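Local structure of DELTA1-pyrroline-2-carboxylate reductase (Thermococcus litoralis DSM 5473, 6T3E) at residues A252-S257 with L317-G322; E258-S263 with E291-A296. The protein reduces delta1-pyrroline-2-carboxylate to L-proline with a nicotinamide adenine dinucleotide cofactor, a step linked to L-hydroxyproline metabolism. One frame throughout, in Å; residues are numbered along the deposited sequence.

Contact 1. Residues A252-S257 with L317-G322. With NAI (1,4-dihydronicotinamide adenine dinucleotide), chain F; PRO (proline), chain E.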
ATOM      1  N   ALA B 252      -6.951 -12.487  18.056  1.00 44.39           N
ATOM      2  CA  ALA B 252      -7.153 -13.898  17.781  1.00 45.23           C
ATOM      3  C   ALA B 252      -5.853 -14.676  17.909  1.00 44.31           C
ATOM      4  O   ALA B 252      -4.761 -14.142  17.690  1.00 45.13           O
ATOM      5  CB  ALA B 252      -7.738 -14.096  16.378  1.00 47.57           C
ATOM      6  N   ARG B 253      -5.989 -15.959  18.244  1.00 44.20           N
ATOM      7  CA  ARG B 253      -4.849 -16.853  18.353  1.00 43.15           C
ATOM      8  C   ARG B 253      -5.332 -18.284  18.210  1.00 42.55           C
ATOM      9  O   ARG B 253      -6.498 -18.581  18.475  1.00 46.00           O
ATOM     10  CB  ARG B 253      -4.107 -16.673  19.675  1.00 43.43           C
ATOM     11  CG  ARG B 253      -4.954 -16.898  20.884  1.00 45.48           C
ATOM     12  CD  ARG B 253      -4.095 -16.951  22.107  1.00 48.04           C
ATOM     13  NE  ARG B 253      -4.902 -17.073  23.309  1.00 54.27           N
ATOM     14  CZ  ARG B 253      -4.394 -17.213  24.526  1.00 58.10           C
ATOM     15  NH1 ARG B 253      -3.075 -17.249  24.691  1.00 60.95           N
ATOM     16  NH2 ARG B 253      -5.201 -17.321  25.572  1.00 57.72           N
ATOM     17  N   GLU B 254      -4.416 -19.158  17.774  1.00 43.82           N
ATOM     18  CA  GLU B 254      -4.657 -20.589  17.630  1.00 42.98           C
ATOM     19  C   GLU B 254      -3.793 -21.419  18.573  1.00 42.99           C
ATOM     20  O   GLU B 254      -3.967 -22.639  18.641  1.00 46.24           O
ATOM     21  CB  GLU B 254      -4.425 -21.035  16.167  1.00 43.55           C
ATOM     22  CG  GLU B 254      -2.970 -20.873  15.631  1.00 50.84           C
ATOM     23  CD  GLU B 254      -2.837 -20.861  14.077  1.00 56.49           C
ATOM     24  OE1 GLU B 254      -3.672 -21.453  13.363  1.00 57.61           O
ATOM     25  OE2 GLU B 254      -1.878 -20.245  13.562  1.00 58.30           O
ATOM     26  N   LEU B 255      -2.879 -20.793  19.311  1.00 42.17           N
ATOM     27  CA  LEU B 255      -2.033 -21.469  20.287  1.00 46.27           C
ATOM     28  C   LEU B 255      -2.343 -20.916  21.667  1.00 46.20           C
ATOM     29  O   LEU B 255      -2.389 -19.697  21.852  1.00 51.05           O
ATOM     30  CB  LEU B 255      -0.553 -21.265  19.968  1.00 35.12           C
ATOM     31  CG  LEU B 255      -0.237 -21.164  18.479  1.00 37.88           C
ATOM     32  CD1 LEU B 255       1.203 -20.703  18.257  1.00 34.95           C
ATOM     33  CD2 LEU B 255      -0.485 -22.510  17.834  1.00 37.84           C
ATOM     34  N   ASP B 256      -2.522 -21.798  22.642  1.00 50.49           N
ATOM     35  CA  ASP B 256      -2.734 -21.307  23.995  1.00 53.83           C
ATOM     36  C   ASP B 256      -1.431 -20.732  24.559  1.00 57.41           C
ATOM     37  O   ASP B 256      -0.347 -20.866  23.983  1.00 58.46           O
ATOM     38  CB  ASP B 256      -3.305 -22.407  24.893  1.00 54.84           C
ATOM     39  CG  ASP B 256      -2.311 -23.513  25.193  1.00 60.10           C
ATOM     40  OD1 ASP B 256      -1.312 -23.654  24.454  1.00 61.23           O
ATOM     41  OD2 ASP B 256      -2.545 -24.261  26.172  1.00 65.07           O
ATOM     42  N   SER B 257      -1.559 -20.038  25.689  1.00 59.98           N
ATOM     43  CA  SER B 257      -0.396 -19.384  26.277  1.00 60.79           C
ATOM     44  C   SER B 257       0.679 -20.392  26.658  1.00 63.56           C
ATOM     45  O   SER B 257       1.875 -20.080  26.599  1.00 63.64           O
ATOM     46  CB  SER B 257      -0.829 -18.564  27.489  1.00 57.44           C
ATOM     47  OG  SER B 257      -1.822 -17.622  27.123  1.00 55.43           O
ATOM     48  N   LEU B 317       9.229 -23.244  18.144  1.00 51.97           N
ATOM     49  CA  LEU B 317       8.021 -22.674  17.559  1.00 51.78           C
ATOM     50  C   LEU B 317       8.398 -21.509  16.661  1.00 53.39           C
ATOM     51  O   LEU B 317       8.962 -20.515  17.134  1.00 56.76           O
ATOM     52  CB  LEU B 317       7.045 -22.210  18.645  1.00 48.51           C
ATOM     53  CG  LEU B 317       6.075 -21.104  18.227  1.00 42.53           C
ATOM     54  CD1 LEU B 317       5.078 -21.630  17.217  1.00 37.36           C
ATOM     55  CD2 LEU B 317       5.375 -20.538  19.448  1.00 47.58           C
ATOM     56  N   PHE B 318       8.061 -21.621  15.375  1.00 49.81           N
ATOM     57  CA  PHE B 318       8.233 -20.539  14.411  1.00 45.54           C
ATOM     58  C   PHE B 318       6.874 -19.886  14.193  1.00 42.56           C
ATOM     59  O   PHE B 318       5.952 -20.517  13.663  1.00 41.37           O
ATOM     60  CB  PHE B 318       8.810 -21.051  13.092  1.00 42.92           C
ATOM     61  CG  PHE B 318       8.802 -20.025  11.984  1.00 37.38           C
ATOM     62  CD1 PHE B 318       9.416 -18.795  12.161  1.00 38.15           C
ATOM     63  CD2 PHE B 318       8.189 -20.295  10.767  1.00 33.38           C
ATOM     64  CE1 PHE B 318       9.411 -17.850  11.150  1.00 37.92           C
ATOM     65  CE2 PHE B 318       8.180 -19.363   9.752  1.00 31.34           C
ATOM     66  CZ  PHE B 318       8.791 -18.134   9.943  1.00 38.81           C
ATOM     67  N   LYS B 319       6.754 -18.627  14.602  1.00 38.18           N
ATOM     68  CA  LYS B 319       5.518 -17.875  14.463  1.00 36.56           C
ATOM     69  C   LYS B 319       5.631 -16.962  13.257  1.00 37.53           C
ATOM     70  O   LYS B 319       6.526 -16.115  13.202  1.00 42.29           O
ATOM     71  CB  LYS B 319       5.226 -17.054  15.716  1.00 35.76           C
ATOM     72  CG  LYS B 319       3.890 -16.353  15.630  1.00 36.02           C
ATOM     73  CD  LYS B 319       2.770 -17.369  15.518  1.00 34.57           C
ATOM     74  CE  LYS B 319       1.784 -17.020  14.427  1.00 32.49           C
ATOM     75  NZ  LYS B 319       0.552 -17.863  14.581  1.00 32.88           N
ATOM     76  N   SER B 320       4.728 -17.126  12.299  1.00 37.76           N
ATOM     77  CA  SER B 320       4.784 -16.383  11.051  1.00 38.01           C
ATOM     78  C   SER B 320       3.471 -15.657  10.824  1.00 37.36           C
ATOM     79  O   SER B 320       2.402 -16.255  10.955  1.00 43.17           O
ATOM     80  CB  SER B 320       5.089 -17.298   9.872  1.00 35.72           C
ATOM     81  OG  SER B 320       4.640 -16.684   8.687  1.00 35.47           O
ATOM     82  N   VAL B 321       3.564 -14.366  10.515  1.00 33.78           N
ATOM     83  CA  VAL B 321       2.415 -13.557  10.121  1.00 35.12           C
ATOM     84  C   VAL B 321       2.528 -13.023   8.705  1.00 42.70           C
ATOM     85  O   VAL B 321       1.543 -12.467   8.195  1.00 43.31           O
ATOM     86  CB  VAL B 321       2.190 -12.386  11.097  1.00 36.11           C
ATOM     87  CG1 VAL B 321       1.687 -12.919  12.453  1.00 35.04           C
ATOM     88  CG2 VAL B 321       3.462 -11.589  11.245  1.00 27.15           C
ATOM     89  N   GLY B 322       3.699 -13.097   8.087  1.00 48.71           N
ATOM     90  CA  GLY B 322       3.922 -12.619   6.733  1.00 48.52           C
ATOM     91  C   GLY B 322       4.771 -11.361   6.727  1.00 48.79           C
ATOM     92  O   GLY B 322       4.579 -10.448   7.541  1.00 54.65           O
TER
HETATM   93  PA  NAI F 402      -8.565 -21.344   4.604  1.00 31.72           P
HETATM   94  O1A NAI F 402      -9.916 -20.804   4.995  1.00 29.19           O
HETATM   95  O2A NAI F 402      -8.573 -21.748   3.143  1.00 40.13           O
HETATM   96  O5B NAI F 402      -8.078 -22.585   5.569  1.00 33.81           O
HETATM   97  C5B NAI F 402      -8.304 -22.372   6.957  1.00 38.51           C
HETATM   98  C4B NAI F 402      -8.562 -23.780   7.653  1.00 42.55           C
HETATM   99  O4B NAI F 402      -8.584 -23.649   8.939  1.00 43.09           O
HETATM  100  C3B NAI F 402      -9.963 -24.295   7.251  1.00 43.60           C
HETATM  101  O3B NAI F 402      -9.827 -25.501   6.648  1.00 44.35           O
HETATM  102  C2B NAI F 402     -10.725 -24.377   8.590  1.00 38.88           C
HETATM  103  O2B NAI F 402     -11.760 -25.478   8.554  1.00 33.85           O
HETATM  104  C1B NAI F 402      -9.773 -24.628   9.444  1.00 42.64           C
HETATM  105  N9A NAI F 402     -10.141 -24.298  10.794  1.00 40.24           N
HETATM  106  C8A NAI F 402     -10.661 -23.117  11.141  1.00 38.55           C
HETATM  107  N7A NAI F 402     -10.884 -23.147  12.450  1.00 38.48           N
HETATM  108  C5A NAI F 402     -10.500 -24.348  12.915  1.00 38.73           C
HETATM  109  C6A NAI F 402     -10.523 -24.870  14.186  1.00 44.54           C
HETATM  110  N6A NAI F 402     -10.966 -24.333  15.459  1.00 47.56           N
HETATM  111  N1A NAI F 402     -10.083 -26.107  14.409  1.00 47.41           N
HETATM  112  C2A NAI F 402      -9.602 -26.836  13.372  1.00 48.92           C
HETATM  113  N3A NAI F 402      -9.576 -26.318  12.118  1.00 44.31           N
HETATM  114  C4A NAI F 402     -10.039 -25.061  11.901  1.00 38.15           C
HETATM  115  O3  NAI F 402      -7.491 -20.098   4.863  1.00 36.86           O
HETATM  116  PN  NAI F 402      -5.848 -20.243   4.629  1.00 35.12           P
HETATM  117  O1N NAI F 402      -5.578 -19.535   3.316  1.00 31.24           O
HETATM  118  O2N NAI F 402      -5.418 -21.683   4.623  1.00 33.90           O
HETATM  119  O5D NAI F 402      -5.076 -19.480   5.838  1.00 37.88           O
HETATM  120  C5D NAI F 402      -4.839 -20.198   6.992  1.00 38.37           C
HETATM  121  C4D NAI F 402      -4.315 -19.216   8.075  1.00 39.06           C
HETATM  122  O4D NAI F 402      -3.122 -18.746   7.770  1.00 36.66           O
HETATM  123  C3D NAI F 402      -5.239 -17.993   8.159  1.00 36.72           C
HETATM  124  O3D NAI F 402      -5.402 -17.646   9.486  1.00 36.34           O
HETATM  125  C2D NAI F 402      -4.468 -16.871   7.448  1.00 37.62           C
HETATM  126  O2D NAI F 402      -4.969 -15.525   7.974  1.00 25.91           O
HETATM  127  C1D NAI F 402      -3.229 -17.135   7.773  1.00 38.30           C
HETATM  128  N1N NAI F 402      -2.300 -16.602   6.763  1.00 42.26           N
HETATM  129  C2N NAI F 402      -1.052 -15.975   7.155  1.00 42.10           C
HETATM  130  C3N NAI F 402       0.109 -15.858   6.128  1.00 37.87           C
HETATM  131  C7N NAI F 402       1.539 -15.829   6.733  1.00 35.60           C
HETATM  132  O7N NAI F 402       1.644 -15.962   7.896  1.00 38.91           O
HETATM  133  N7N NAI F 402       2.722 -15.641   5.863  1.00 33.93           N
HETATM  134  C4N NAI F 402      -0.057 -16.385   4.717  1.00 33.91           C
HETATM  135  C5N NAI F 402      -1.523 -16.515   4.281  1.00 32.76           C
HETATM  136  C6N NAI F 402      -2.615 -16.692   5.350  1.00 42.36           C
HETATM  137  N   PRO E 401      -1.588 -12.475   6.351  1.00 45.38           N
HETATM  138  CA  PRO E 401      -1.332 -13.052   5.028  1.00 46.29           C
HETATM  139  C   PRO E 401      -0.163 -12.422   4.275  1.00 50.98           C
HETATM  140  O   PRO E 401       0.727 -11.778   4.849  1.00 51.27           O
HETATM  141  CB  PRO E 401      -2.643 -12.790   4.289  1.00 44.23           C
HETATM  142  CG  PRO E 401      -3.687 -12.874   5.360  1.00 43.63           C
HETATM  143  CD  PRO E 401      -3.031 -12.427   6.657  1.00 45.22           C
HETATM  144  OXT PRO E 401      -0.088 -12.547   3.052  1.00 53.03           O

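Contact 2. Residues E258-S263 with E291-A296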
ATOM      1  N   GLU B 258       0.280 -21.614  27.014  1.00 68.01           N
ATOM      2  CA  GLU B 258       1.261 -22.627  27.395  1.00 72.84           C
ATOM      3  C   GLU B 258       2.167 -22.997  26.224  1.00 74.15           C
ATOM      4  O   GLU B 258       3.373 -23.209  26.410  1.00 74.53           O
ATOM      5  CB  GLU B 258       0.549 -23.866  27.938  1.00 74.10           C
ATOM      6  CG  GLU B 258       1.470 -25.033  28.269  1.00 76.10           C
ATOM      7  CD  GLU B 258       2.451 -24.701  29.373  1.00 78.79           C
ATOM      8  OE1 GLU B 258       2.215 -23.715  30.103  1.00 78.86           O
ATOM      9  OE2 GLU B 258       3.456 -25.431  29.521  1.00 80.37           O
ATOM     10  N   THR B 259       1.604 -23.080  25.012  1.00 69.60           N
ATOM     11  CA  THR B 259       2.397 -23.429  23.839  1.00 68.28           C
ATOM     12  C   THR B 259       3.509 -22.410  23.585  1.00 62.12           C
ATOM     13  O   THR B 259       4.666 -22.787  23.346  1.00 51.93           O
ATOM     14  CB  THR B 259       1.481 -23.539  22.617  1.00 68.60           C
ATOM     15  OG1 THR B 259       0.528 -24.590  22.821  1.00 67.77           O
ATOM     16  CG2 THR B 259       2.295 -23.819  21.358  1.00 67.83           C
ATOM     17  N   VAL B 260       3.184 -21.118  23.668  1.00 60.79           N
ATOM     18  CA  VAL B 260       4.177 -20.084  23.402  1.00 59.09           C
ATOM     19  C   VAL B 260       5.248 -20.075  24.487  1.00 60.45           C
ATOM     20  O   VAL B 260       6.449 -20.094  24.192  1.00 64.23           O
ATOM     21  CB  VAL B 260       3.501 -18.706  23.257  1.00 56.33           C
ATOM     22  CG1 VAL B 260       4.507 -17.667  22.797  1.00 52.93           C
ATOM     23  CG2 VAL B 260       2.338 -18.784  22.278  1.00 54.13           C
ATOM     24  N   ARG B 261       4.830 -20.064  25.758  1.00 58.12           N
ATOM     25  CA  ARG B 261       5.803 -20.012  26.848  1.00 57.38           C
ATOM     26  C   ARG B 261       6.733 -21.213  26.823  1.00 57.21           C
ATOM     27  O   ARG B 261       7.933 -21.081  27.088  1.00 60.37           O
ATOM     28  CB  ARG B 261       5.098 -19.934  28.203  1.00 59.54           C
ATOM     29  CG  ARG B 261       6.035 -19.551  29.349  1.00 61.85           C
ATOM     30  CD  ARG B 261       5.685 -20.260  30.650  1.00 64.09           C
ATOM     31  NE  ARG B 261       6.375 -21.542  30.813  1.00 63.42           N
ATOM     32  CZ  ARG B 261       5.774 -22.727  30.729  1.00 59.84           C
ATOM     33  NH1 ARG B 261       4.474 -22.785  30.482  1.00 58.74           N
ATOM     34  NH2 ARG B 261       6.467 -23.852  30.885  1.00 58.47           N
ATOM     35  N   LYS B 262       6.195 -22.391  26.500  1.00 52.79           N
ATOM     36  CA  LYS B 262       6.952 -23.634  26.577  1.00 52.59           C
ATOM     37  C   LYS B 262       8.035 -23.744  25.506  1.00 56.73           C
ATOM     38  O   LYS B 262       8.952 -24.560  25.655  1.00 60.35           O
ATOM     39  CB  LYS B 262       5.986 -24.813  26.474  1.00 49.31           C
ATOM     40  CG  LYS B 262       6.587 -26.163  26.726  1.00 52.98           C
ATOM     41  CD  LYS B 262       5.714 -27.259  26.126  1.00 55.08           C
ATOM     42  CE  LYS B 262       4.519 -27.572  27.005  1.00 56.32           C
ATOM     43  NZ  LYS B 262       4.766 -28.791  27.840  1.00 52.90           N
ATOM     44  N   SER B 263       7.980 -22.931  24.455  1.00 53.53           N
ATOM     45  CA  SER B 263       8.806 -23.139  23.277  1.00 51.60           C
ATOM     46  C   SER B 263       9.915 -22.105  23.172  1.00 53.47           C
ATOM     47  O   SER B 263       9.872 -21.034  23.786  1.00 53.03           O
ATOM     48  CB  SER B 263       7.970 -23.092  21.994  1.00 49.12           C
ATOM     49  OG  SER B 263       7.168 -24.245  21.843  1.00 50.40           O
ATOM     50  N   GLU B 291       8.778  -9.531  26.053  1.00 78.75           N
ATOM     51  CA  GLU B 291       9.391  -9.331  24.744  1.00 74.34           C
ATOM     52  C   GLU B 291      10.684 -10.122  24.589  1.00 72.32           C
ATOM     53  O   GLU B 291      11.080 -10.450  23.463  1.00 70.91           O
ATOM     54  CB  GLU B 291       9.654  -7.844  24.521  1.00 76.05           C
ATOM     55  CG  GLU B 291      10.032  -7.487  23.105  1.00 75.99           C
ATOM     56  CD  GLU B 291      10.015  -5.991  22.867  1.00 76.68           C
ATOM     57  OE1 GLU B 291       9.155  -5.299  23.465  1.00 74.59           O
ATOM     58  OE2 GLU B 291      10.860  -5.514  22.076  1.00 77.52           O
ATOM     59  N   GLY B 292      11.366 -10.410  25.698  1.00 71.75           N
ATOM     60  CA  GLY B 292      12.602 -11.175  25.688  1.00 69.11           C
ATOM     61  C   GLY B 292      12.430 -12.657  25.426  1.00 66.83           C
ATOM     62  O   GLY B 292      13.430 -13.337  25.171  1.00 66.13           O
ATOM     63  N   HIS B 293      11.196 -13.171  25.510  1.00 67.97           N
ATOM     64  CA  HIS B 293      10.926 -14.577  25.219  1.00 65.58           C
ATOM     65  C   HIS B 293      11.159 -14.920  23.751  1.00 61.08           C
ATOM     66  O   HIS B 293      11.296 -16.104  23.420  1.00 59.16           O
ATOM     67  CB  HIS B 293       9.487 -14.921  25.622  1.00 65.16           C
ATOM     68  CG  HIS B 293       9.169 -16.379  25.535  1.00 64.05           C
ATOM     69  ND1 HIS B 293       9.870 -17.336  26.236  1.00 65.78           N
ATOM     70  CD2 HIS B 293       8.230 -17.047  24.824  1.00 63.11           C
ATOM     71  CE1 HIS B 293       9.377 -18.531  25.963  1.00 65.95           C
ATOM     72  NE2 HIS B 293       8.380 -18.383  25.109  1.00 64.93           N
ATOM     73  N   ILE B 294      11.200 -13.916  22.876  1.00 60.06           N
ATOM     74  CA  ILE B 294      11.552 -14.098  21.470  1.00 59.19           C
ATOM     75  C   ILE B 294      13.048 -14.381  21.399  1.00 63.32           C
ATOM     76  O   ILE B 294      13.868 -13.514  21.721  1.00 66.30           O
ATOM     77  CB  ILE B 294      11.182 -12.868  20.629  1.00 57.45           C
ATOM     78  CG1 ILE B 294       9.671 -12.801  20.403  1.00 57.40           C
ATOM     79  CG2 ILE B 294      11.932 -12.879  19.293  1.00 53.18           C
ATOM     80  CD1 ILE B 294       9.179 -11.440  19.935  1.00 56.67           C
ATOM     81  N   HIS B 295      13.407 -15.601  20.995  1.00 61.76           N
ATOM     82  CA  HIS B 295      14.818 -15.960  20.906  1.00 61.39           C
ATOM     83  C   HIS B 295      15.509 -15.190  19.792  1.00 59.85           C
ATOM     84  O   HIS B 295      16.576 -14.604  19.996  1.00 61.03           O
ATOM     85  CB  HIS B 295      14.968 -17.464  20.680  1.00 60.72           C
ATOM     86  CG  HIS B 295      16.338 -17.872  20.229  1.00 64.48           C
ATOM     87  ND1 HIS B 295      17.431 -17.869  21.070  1.00 66.34           N
ATOM     88  CD2 HIS B 295      16.790 -18.305  19.028  1.00 64.35           C
ATOM     89  CE1 HIS B 295      18.496 -18.283  20.409  1.00 65.83           C
ATOM     90  NE2 HIS B 295      18.135 -18.556  19.168  1.00 64.69           N
ATOM     91  N   ALA B 296      14.903 -15.161  18.609  1.00 58.72           N
ATOM     92  CA  ALA B 296      15.531 -14.534  17.462  1.00 59.62           C
ATOM     93  C   ALA B 296      14.501 -14.302  16.366  1.00 61.68           C
ATOM     94  O   ALA B 296      13.483 -14.994  16.278  1.00 64.35           O
ATOM     95  CB  ALA B 296      16.683 -15.393  16.928  1.00 61.87           C
TER

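Contact 1. Residues A252-S257 with L317-G322
Leu255 and Lys319 mark the closest backbone approach, with their CA atoms 10.2 Å apart, so residues 252-257, an irregular loop, and 317-322, the end of a strand running into a loop, meet through side chains alone. At one point the tips of two leucines touch, Leu255 CD1 lying 4.1 Å from Leu317 CD1. At the other, Glu254 and Lys319 form a buried salt bridge, OE2 to NZ 3.6 Å. In Lys319 the chain sets out opposite the backbone N (chi1 -176°) and then bends at chi2 and chi3, which brings NZ to the carboxylate. Ser244 OG hydrogen-bonds to both Glu254 OE2 and Lys319 NZ, and Asp279 adds a second salt bridge to NZ, so the two buried charges share several partners. In this Rossmann-type domain of the ornithine cyclodeaminase/mu-crystallin family, strand 316-319 lies beside strand 241-244, and the loop beyond its C-terminal end reaches the nicotinamide. There Ser320 OG donates to O7N of NAI at 3.2 Å, and Gly322 CA lies 3.8 Å from O of the bound proline, where a CB would clash with that atom. Across the loop, Arg253 NH1 donates almost straight (173°) to Ser257 OG, which lies in the guanidinium plane.

Contact 2. Residues E258-S263 with E291-A296
His293 reaches across to Val260, Arg261 and Ser263, on helix 257-262 and the residue after it. Its CB leaves the backbone toward that helix, and CG stands anti to the backbone N (chi1 -172°), which carries the ring on to the carbonyl oxygens of residues 258-263. CD2 comes next, passing 4.3 Å from Val260 CG1. At the far end NE2 donates to Val260 O at 2.7 Å with an N-H...O angle of 162°; the oxygen lies close to the ring plane, while the donor sits above the carbonyl plane. Ser263 N binds the same oxygen from the opposite face, so this one carbonyl serves both the Ser263 amide and the histidine. CE1 lies 3.1 Å from Arg261 O, and Ser263 O is 3.3 Å from NE2 but at a poor angle for a hydrogen bond. A leucine here would probably leave Val260 O with the Ser263 amide as its remaining partner among the two segments and cost residues 258-263 their polar link to residues 291-296. His293 thus bridges helix 257-262 and the short 3-10 turn leading into edge strand 294-297, with its side chain also touching Leu265 on the adjacent strand 264-267.

How the contacts relate
From the N terminus, the chain leaves strand 241-244 and enters 252-257, the first half of contact 1. It passes directly into 258-263, the first half of contact 2, then through strand 264-267 and two helices to 291-296, where the inner loop closes. Only later does strand 316-319 close the outer one, so the two nest without crossing. Contact 1 joins the loop before helix 257-262 to an inner strand whose following loop reaches the cofactor; contact 2 joins that helix to the turn leading into the outermost strand, 294-297. They also touch directly, Leu317 CB lying 3.6 Å from Ser263 CB.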